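Local coordinates for uncharacterized conserved protein with double-stranded beta-helix domain (Klebsiella pneumoniae subsp. pneumoniae MGH 78578, PDB 3H8U) that is of unknown function but adopts a cupin double-stranded beta-helix fold and probably binds a metal ion inside its barrel, at residues D62-H74 with H97-S111. Sequence-based numbering, arbitrary orientation.
Sequences DTWTVISGEAEYH and HGAMNSGPEPFIFVS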
ATOM      1  N   ASP A  62      -3.010  10.248   1.666  1.00 29.42           N
ATOM      2  CA  ASP A  62      -2.262   9.560   0.643  1.00 29.55           C
ATOM      3  C   ASP A  62      -1.119   8.778   1.297  1.00 28.73           C
ATOM      4  O   ASP A  62      -0.184   9.349   1.870  1.00 29.10           O
ATOM      5  CB  ASP A  62      -1.711  10.560  -0.371  1.00 29.00           C
ATOM      6  CG  ASP A  62      -1.134   9.898  -1.612  1.00 28.62           C
ATOM      7  OD1 ASP A  62      -1.153   8.635  -1.723  1.00 31.29           O
ATOM      8  OD2 ASP A  62      -0.660  10.679  -2.494  1.00 31.39           O
ATOM      9  N   THR A  63      -1.240   7.467   1.228  1.00 28.80           N
ATOM     10  CA  THR A  63      -0.272   6.552   1.800  1.00 28.90           C
ATOM     11  C   THR A  63       0.531   5.918   0.662  1.00 29.62           C
ATOM     12  O   THR A  63      -0.038   5.251  -0.213  1.00 29.69           O
ATOM     13  CB  THR A  63      -0.950   5.431   2.646  1.00 28.19           C
ATOM     14  OG1 THR A  63      -1.760   6.033   3.666  1.00 30.33           O
ATOM     15  CG2 THR A  63       0.139   4.579   3.321  1.00 28.02           C
ATOM     16  N   TRP A  64       1.848   6.143   0.674  1.00 28.77           N
ATOM     17  CA  TRP A  64       2.733   5.560  -0.306  1.00 29.46           C
ATOM     18  C   TRP A  64       3.530   4.410   0.258  1.00 29.71           C
ATOM     19  O   TRP A  64       4.093   4.505   1.341  1.00 30.04           O
ATOM     20  CB  TRP A  64       3.763   6.567  -0.821  1.00 30.40           C
ATOM     21  CG  TRP A  64       3.272   7.781  -1.494  1.00 29.65           C
ATOM     22  CD1 TRP A  64       1.986   8.133  -1.760  1.00 30.96           C
ATOM     23  CD2 TRP A  64       4.094   8.806  -2.065  1.00 30.25           C
ATOM     24  NE1 TRP A  64       1.961   9.308  -2.457  1.00 30.29           N
ATOM     25  CE2 TRP A  64       3.236   9.754  -2.642  1.00 30.44           C
ATOM     26  CE3 TRP A  64       5.483   9.001  -2.153  1.00 29.29           C
ATOM     27  CZ2 TRP A  64       3.701  10.888  -3.299  1.00 30.30           C
ATOM     28  CZ3 TRP A  64       5.953  10.133  -2.810  1.00 29.47           C
ATOM     29  CH2 TRP A  64       5.068  11.062  -3.376  1.00 31.96           C
ATOM     30  N   THR A  65       3.608   3.313  -0.503  1.00 30.34           N
ATOM     31  CA  THR A  65       4.492   2.211  -0.134  1.00 29.77           C
ATOM     32  C   THR A  65       5.551   2.058  -1.231  1.00 29.33           C
ATOM     33  O   THR A  65       5.241   1.797  -2.385  1.00 28.22           O
ATOM     34  CB  THR A  65       3.691   0.892   0.097  1.00 30.81           C
ATOM     35  OG1 THR A  65       2.855   1.031   1.247  1.00 30.14           O
ATOM     36  CG2 THR A  65       4.645  -0.254   0.320  1.00 31.92           C
ATOM     37  N   VAL A  66       6.817   2.222  -0.856  1.00 29.36           N
ATOM     38  CA  VAL A  66       7.878   2.252  -1.830  1.00 30.21           C
ATOM     39  C   VAL A  66       8.359   0.826  -2.179  1.00 30.45           C
ATOM     40  O   VAL A  66       8.816   0.060  -1.297  1.00 31.09           O
ATOM     41  CB  VAL A  66       9.051   3.163  -1.365  1.00 29.81           C
ATOM     42  CG1 VAL A  66      10.069   3.237  -2.464  1.00 30.12           C
ATOM     43  CG2 VAL A  66       8.548   4.590  -1.011  1.00 29.95           C
ATOM     44  N   ILE A  67       8.234   0.490  -3.462  1.00 31.17           N
ATOM     45  CA  ILE A  67       8.648  -0.807  -4.045  1.00 32.31           C
ATOM     46  C   ILE A  67      10.124  -0.831  -4.416  1.00 32.23           C
ATOM     47  O   ILE A  67      10.832  -1.814  -4.174  1.00 31.84           O
ATOM     48  CB  ILE A  67       7.830  -1.118  -5.359  1.00 32.82           C
ATOM     49  CG1 ILE A  67       6.309  -1.107  -5.099  1.00 35.14           C
ATOM     50  CG2 ILE A  67       8.214  -2.435  -5.947  1.00 34.41           C
ATOM     51  CD1 ILE A  67       5.907  -2.039  -3.972  1.00 38.11           C
ATOM     52  N   SER A  68      10.594   0.254  -5.024  1.00 31.51           N
ATOM     53  CA  SER A  68      11.910   0.309  -5.583  1.00 32.11           C
ATOM     54  C   SER A  68      12.477   1.704  -5.464  1.00 31.47           C
ATOM     55  O   SER A  68      11.739   2.683  -5.585  1.00 30.33           O
ATOM     56  CB  SER A  68      11.805  -0.158  -7.051  1.00 32.58           C
ATOM     57  OG  SER A  68      12.810   0.382  -7.846  1.00 37.44           O
ATOM     58  N   GLY A  69      13.776   1.792  -5.173  1.00 30.62           N
ATOM     59  CA  GLY A  69      14.523   3.042  -5.334  1.00 31.35           C
ATOM     60  C   GLY A  69      14.470   3.970  -4.146  1.00 31.51           C
ATOM     61  O   GLY A  69      13.995   3.609  -3.069  1.00 31.16           O
ATOM     62  N   GLU A  70      14.974   5.179  -4.369  1.00 31.57           N
ATOM     63  CA  GLU A  70      15.126   6.182  -3.336  1.00 33.00           C
ATOM     64  C   GLU A  70      14.605   7.533  -3.877  1.00 32.72           C
ATOM     65  O   GLU A  70      14.724   7.807  -5.082  1.00 33.40           O
ATOM     66  CB  GLU A  70      16.598   6.294  -2.954  1.00 32.59           C
ATOM     67  CG  GLU A  70      17.189   5.062  -2.241  1.00 33.92           C
ATOM     68  CD  GLU A  70      18.566   5.307  -1.638  1.00 36.39           C
ATOM     69  OE1 GLU A  70      18.936   6.473  -1.377  1.00 42.72           O
ATOM     70  OE2 GLU A  70      19.278   4.318  -1.397  1.00 40.85           O
ATOM     71  N   ALA A  71      14.067   8.374  -2.994  1.00 31.72           N
ATOM     72  CA  ALA A  71      13.578   9.688  -3.374  1.00 31.44           C
ATOM     73  C   ALA A  71      13.730  10.678  -2.236  1.00 31.10           C
ATOM     74  O   ALA A  71      13.856  10.293  -1.071  1.00 30.31           O
ATOM     75  CB  ALA A  71      12.115   9.624  -3.798  1.00 30.74           C
ATOM     76  N   GLU A  72      13.734  11.950  -2.616  1.00 30.37           N
ATOM     77  CA  GLU A  72      13.563  13.063  -1.697  1.00 31.44           C
ATOM     78  C   GLU A  72      12.078  13.303  -1.592  1.00 31.55           C
ATOM     79  O   GLU A  72      11.471  13.670  -2.574  1.00 32.80           O
ATOM     80  CB  GLU A  72      14.079  14.339  -2.298  1.00 32.31           C
ATOM     81  CG  GLU A  72      15.511  14.515  -2.489  1.00 35.50           C
ATOM     82  CD  GLU A  72      15.776  15.827  -3.283  1.00 41.43           C
ATOM     83  OE1 GLU A  72      14.876  16.740  -3.433  1.00 44.72           O
ATOM     84  OE2 GLU A  72      16.888  15.921  -3.787  1.00 46.08           O
ATOM     85  N   TYR A  73      11.509  13.117  -0.408  1.00 30.62           N
ATOM     86  CA  TYR A  73      10.076  13.302  -0.197  1.00 30.42           C
ATOM     87  C   TYR A  73       9.879  14.746   0.265  1.00 30.75           C
ATOM     88  O   TYR A  73      10.415  15.133   1.288  1.00 30.53           O
ATOM     89  CB  TYR A  73       9.622  12.318   0.879  1.00 30.12           C
ATOM     90  CG  TYR A  73       8.144  12.314   1.158  1.00 29.66           C
ATOM     91  CD1 TYR A  73       7.235  11.873   0.207  1.00 28.15           C
ATOM     92  CD2 TYR A  73       7.645  12.734   2.406  1.00 29.68           C
ATOM     93  CE1 TYR A  73       5.845  11.816   0.498  1.00 29.77           C
ATOM     94  CE2 TYR A  73       6.293  12.688   2.676  1.00 30.47           C
ATOM     95  CZ  TYR A  73       5.400  12.237   1.737  1.00 29.59           C
ATOM     96  OH  TYR A  73       4.044  12.224   2.054  1.00 30.74           O
ATOM     97  N   HIS A  74       9.216  15.563  -0.546  1.00 30.51           N
ATOM     98  CA  HIS A  74       8.919  16.957  -0.176  1.00 30.84           C
ATOM     99  C   HIS A  74       7.675  17.030   0.705  1.00 30.13           C
ATOM    100  O   HIS A  74       6.623  16.525   0.343  1.00 29.32           O
ATOM    101  CB  HIS A  74       8.677  17.812  -1.423  1.00 30.92           C
ATOM    102  CG  HIS A  74       8.477  19.279  -1.127  1.00 32.88           C
ATOM    103  ND1 HIS A  74       7.575  20.059  -1.824  1.00 35.36           N
ATOM    104  CD2 HIS A  74       9.056  20.104  -0.212  1.00 31.98           C
ATOM    105  CE1 HIS A  74       7.614  21.293  -1.359  1.00 34.81           C
ATOM    106  NE2 HIS A  74       8.481  21.340  -0.362  1.00 32.43           N
ATOM    107  N   HIS A  97       2.662  17.140  -0.198  1.00 27.73           N
ATOM    108  CA  HIS A  97       3.579  16.044  -0.496  1.00 29.00           C
ATOM    109  C   HIS A  97       3.870  15.938  -1.999  1.00 28.85           C
ATOM    110  O   HIS A  97       3.000  16.165  -2.860  1.00 29.39           O
ATOM    111  CB  HIS A  97       3.048  14.698   0.048  1.00 30.49           C
ATOM    112  CG  HIS A  97       1.747  14.260  -0.547  1.00 30.51           C
ATOM    113  ND1 HIS A  97       0.588  15.012  -0.441  1.00 31.14           N
ATOM    114  CD2 HIS A  97       1.398  13.119  -1.198  1.00 31.10           C
ATOM    115  CE1 HIS A  97      -0.398  14.363  -1.046  1.00 32.21           C
ATOM    116  NE2 HIS A  97       0.072  13.221  -1.514  1.00 32.65           N
ATOM    117  N   GLY A  98       5.110  15.593  -2.280  1.00 29.21           N
ATOM    118  CA  GLY A  98       5.637  15.426  -3.633  1.00 29.94           C
ATOM    119  C   GLY A  98       6.959  14.678  -3.505  1.00 30.62           C
ATOM    120  O   GLY A  98       7.404  14.379  -2.380  1.00 30.46           O
ATOM    121  N   ALA A  99       7.618  14.377  -4.627  1.00 30.80           N
ATOM    122  CA  ALA A  99       8.920  13.711  -4.532  1.00 30.51           C
ATOM    123  C   ALA A  99       9.806  13.949  -5.745  1.00 30.93           C
ATOM    124  O   ALA A  99       9.307  14.323  -6.793  1.00 30.98           O
ATOM    125  CB  ALA A  99       8.729  12.226  -4.277  1.00 30.77           C
HETATM  126  N   MSE A 100      11.121  13.775  -5.570  1.00 30.59           N
HETATM  127  CA  MSE A 100      12.060  13.695  -6.685  1.00 31.29           C
HETATM  128  C   MSE A 100      12.886  12.418  -6.521  1.00 29.62           C
HETATM  129  O   MSE A 100      13.414  12.179  -5.417  1.00 29.77           O
HETATM  130  CB  MSE A 100      12.995  14.919  -6.742  1.00 30.49           C
HETATM  131  CG  MSE A 100      13.671  15.019  -8.150  1.00 34.15           C
HETATM  132 SE   MSE A 100      15.387  15.733  -8.119  0.75 36.75          SE
HETATM  133  CE  MSE A 100      16.072  14.469  -6.896  1.00 36.36           C
ATOM    134  N   ASN A 101      12.989  11.622  -7.596  1.00 28.60           N
ATOM    135  CA  ASN A 101      13.859  10.427  -7.621  1.00 27.53           C
ATOM    136  C   ASN A 101      15.322  10.902  -7.593  1.00 27.79           C
ATOM    137  O   ASN A 101      15.835  11.429  -8.593  1.00 27.37           O
ATOM    138  CB  ASN A 101      13.599   9.542  -8.845  1.00 27.67           C
ATOM    139  CG  ASN A 101      14.468   8.328  -8.860  1.00 26.58           C
ATOM    140  OD1 ASN A 101      15.356   8.231  -8.026  1.00 27.46           O
ATOM    141  ND2 ASN A 101      14.220   7.379  -9.773  1.00 26.03           N
ATOM    142  N   SER A 102      15.990  10.693  -6.452  1.00 27.20           N
ATOM    143  CA  SER A 102      17.391  11.073  -6.261  1.00 26.70           C
ATOM    144  C   SER A 102      18.380   9.987  -6.734  1.00 27.15           C
ATOM    145  O   SER A 102      19.597  10.224  -6.777  1.00 25.80           O
ATOM    146  CB  SER A 102      17.647  11.417  -4.786  1.00 27.75           C
ATOM    147  OG  SER A 102      17.085  10.421  -3.944  1.00 29.94           O
ATOM    148  N   GLY A 103      17.860   8.814  -7.089  1.00 27.13           N
ATOM    149  CA  GLY A 103      18.634   7.828  -7.836  1.00 27.10           C
ATOM    150  C   GLY A 103      19.420   6.872  -6.954  1.00 27.00           C
ATOM    151  O   GLY A 103      19.520   7.109  -5.737  1.00 26.92           O
ATOM    152  N   PRO A 104      20.067   5.870  -7.568  1.00 27.05           N
ATOM    153  CA  PRO A 104      20.117   5.635  -9.023  1.00 26.58           C
ATOM    154  C   PRO A 104      18.975   4.858  -9.645  1.00 27.10           C
ATOM    155  O   PRO A 104      18.784   4.949 -10.859  1.00 27.09           O
ATOM    156  CB  PRO A 104      21.408   4.850  -9.200  1.00 26.99           C
ATOM    157  CG  PRO A 104      21.671   4.217  -7.915  1.00 27.78           C
ATOM    158  CD  PRO A 104      21.009   4.989  -6.849  1.00 26.97           C
ATOM    159  N   GLU A 105      18.255   4.073  -8.852  1.00 26.73           N
ATOM    160  CA  GLU A 105      17.298   3.142  -9.399  1.00 27.84           C
ATOM    161  C   GLU A 105      16.007   3.866  -9.770  1.00 28.62           C
ATOM    162  O   GLU A 105      15.753   4.960  -9.257  1.00 27.94           O
ATOM    163  CB  GLU A 105      17.000   2.045  -8.380  1.00 27.46           C
ATOM    164  CG  GLU A 105      18.202   1.186  -8.085  1.00 31.40           C
ATOM    165  CD  GLU A 105      17.894  -0.027  -7.229  1.00 36.86           C
ATOM    166  OE1 GLU A 105      16.718  -0.415  -7.078  1.00 39.56           O
ATOM    167  OE2 GLU A 105      18.867  -0.622  -6.735  1.00 42.90           O
ATOM    168  N   PRO A 106      15.174   3.231 -10.635  1.00 28.79           N
ATOM    169  CA  PRO A 106      13.815   3.739 -10.760  1.00 30.03           C
ATOM    170  C   PRO A 106      13.155   3.844  -9.388  1.00 29.90           C
ATOM    171  O   PRO A 106      13.347   2.970  -8.508  1.00 30.55           O
ATOM    172  CB  PRO A 106      13.094   2.689 -11.621  1.00 29.83           C
ATOM    173  CG  PRO A 106      14.032   1.490 -11.628  1.00 30.44           C
ATOM    174  CD  PRO A 106      15.399   2.043 -11.477  1.00 29.29           C
ATOM    175  N   PHE A 107      12.347   4.880  -9.211  1.00 29.65           N
ATOM    176  CA  PHE A 107      11.602   5.044  -7.966  1.00 29.73           C
ATOM    177  C   PHE A 107      10.162   4.621  -8.235  1.00 29.70           C
ATOM    178  O   PHE A 107       9.491   5.226  -9.070  1.00 30.17           O
ATOM    179  CB  PHE A 107      11.704   6.503  -7.521  1.00 30.77           C
ATOM    180  CG  PHE A 107      10.834   6.863  -6.347  1.00 31.15           C
ATOM    181  CD1 PHE A 107      10.959   6.194  -5.137  1.00 31.57           C
ATOM    182  CD2 PHE A 107       9.933   7.918  -6.427  1.00 29.95           C
ATOM    183  CE1 PHE A 107      10.172   6.553  -4.023  1.00 30.58           C
ATOM    184  CE2 PHE A 107       9.149   8.286  -5.293  1.00 28.64           C
ATOM    185  CZ  PHE A 107       9.271   7.579  -4.108  1.00 30.03           C
ATOM    186  N   ILE A 108       9.724   3.532  -7.587  1.00 29.13           N
ATOM    187  CA  ILE A 108       8.403   2.985  -7.841  1.00 29.30           C
ATOM    188  C   ILE A 108       7.665   2.809  -6.521  1.00 29.17           C
ATOM    189  O   ILE A 108       8.186   2.208  -5.571  1.00 28.85           O
ATOM    190  CB  ILE A 108       8.503   1.631  -8.626  1.00 28.93           C
ATOM    191  CG1 ILE A 108       9.196   1.826  -9.969  1.00 28.65           C
ATOM    192  CG2 ILE A 108       7.118   1.018  -8.844  1.00 28.13           C
ATOM    193  CD1 ILE A 108       9.537   0.554 -10.698  1.00 29.92           C
ATOM    194  N   PHE A 109       6.441   3.316  -6.474  1.00 28.88           N
ATOM    195  CA  PHE A 109       5.623   3.199  -5.279  1.00 28.69           C
ATOM    196  C   PHE A 109       4.158   3.028  -5.612  1.00 28.33           C
ATOM    197  O   PHE A 109       3.714   3.324  -6.713  1.00 27.82           O
ATOM    198  CB  PHE A 109       5.828   4.381  -4.312  1.00 28.55           C
ATOM    199  CG  PHE A 109       5.380   5.689  -4.836  1.00 28.57           C
ATOM    200  CD1 PHE A 109       6.208   6.431  -5.677  1.00 30.82           C
ATOM    201  CD2 PHE A 109       4.151   6.208  -4.491  1.00 30.27           C
ATOM    202  CE1 PHE A 109       5.818   7.660  -6.153  1.00 30.32           C
ATOM    203  CE2 PHE A 109       3.736   7.445  -4.982  1.00 30.46           C
ATOM    204  CZ  PHE A 109       4.593   8.183  -5.796  1.00 29.94           C
ATOM    205  N   VAL A 110       3.457   2.498  -4.623  1.00 28.95           N
ATOM    206  CA  VAL A 110       2.038   2.292  -4.682  1.00 29.87           C
ATOM    207  C   VAL A 110       1.446   3.354  -3.773  1.00 29.53           C
ATOM    208  O   VAL A 110       1.731   3.394  -2.576  1.00 29.99           O
ATOM    209  CB  VAL A 110       1.656   0.900  -4.185  1.00 30.06           C
ATOM    210  CG1 VAL A 110       0.083   0.774  -4.083  1.00 31.36           C
ATOM    211  CG2 VAL A 110       2.258  -0.166  -5.094  1.00 28.36           C
ATOM    212  N   SER A 111       0.590   4.177  -4.364  1.00 29.68           N
ATOM    213  CA  SER A 111      -0.187   5.179  -3.657  1.00 29.81           C
ATOM    214  C   SER A 111      -1.632   4.723  -3.407  1.00 29.90           C
ATOM    215  O   SER A 111      -2.328   4.324  -4.358  1.00 28.79           O
ATOM    216  CB  SER A 111      -0.228   6.465  -4.487  1.00 30.55           C
ATOM    217  OG  SER A 111      -1.252   7.329  -4.038  1.00 30.65           O
TER
HETATM  218  O   HOH W   1      15.433  -0.447  -4.619  1.00 24.15           O
HETATM  219  O   HOH W   2      16.197   5.817  -6.792  1.00 17.81           O
HETATM  220  O   HOH W   3      19.112   8.776  -3.581  1.00 23.95           O
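Trp64 and Phe109 stack face to face between the two sheets of the cupin barrel, ring centroids 4.0 Å apart and planes 25° from parallel. Phe109 CG sits between its backbone N and carbonyl carbon (chi1 65°), which swings the phenyl ring over the indole; Tyr73 CE1 approaches the opposite indole face, and Ala99 CB meets the edge. Nearer the turns, Ala71 CB rests over the centre of the Phe107 ring, 3.5 Å from its centroid. At the other end, buried Asp62 gathers three donors. Asp62 OD2 accepts from His97 NE2 (2.8 Å) on its anti side and Trp64 NE1 from above the carboxylate plane, and Asp62 OD1 from Ser111 OG (2.7 Å), fixing the carboxylate's rotation and, with Gln95 O on ND1, the imidazole's turn.

The turn end is looser and wetter: a water links Gly69 N to Glu105 OE1, though Ser68 OG donates a hydrogen bond to Pro106 O (2.7 Å).

Strands 62-68 and 107-111 pair antiparallel, a classic beta bulge placing Ile67 N and Ser68 N on Ile108 O; 70-74 and 97-101 pair in the other sheet. His55 and His57 rings meet His97, consistent with a cupin metal site, Trp44 stacks on Phe109, and Val110 packs against Thr65 of the second subunit.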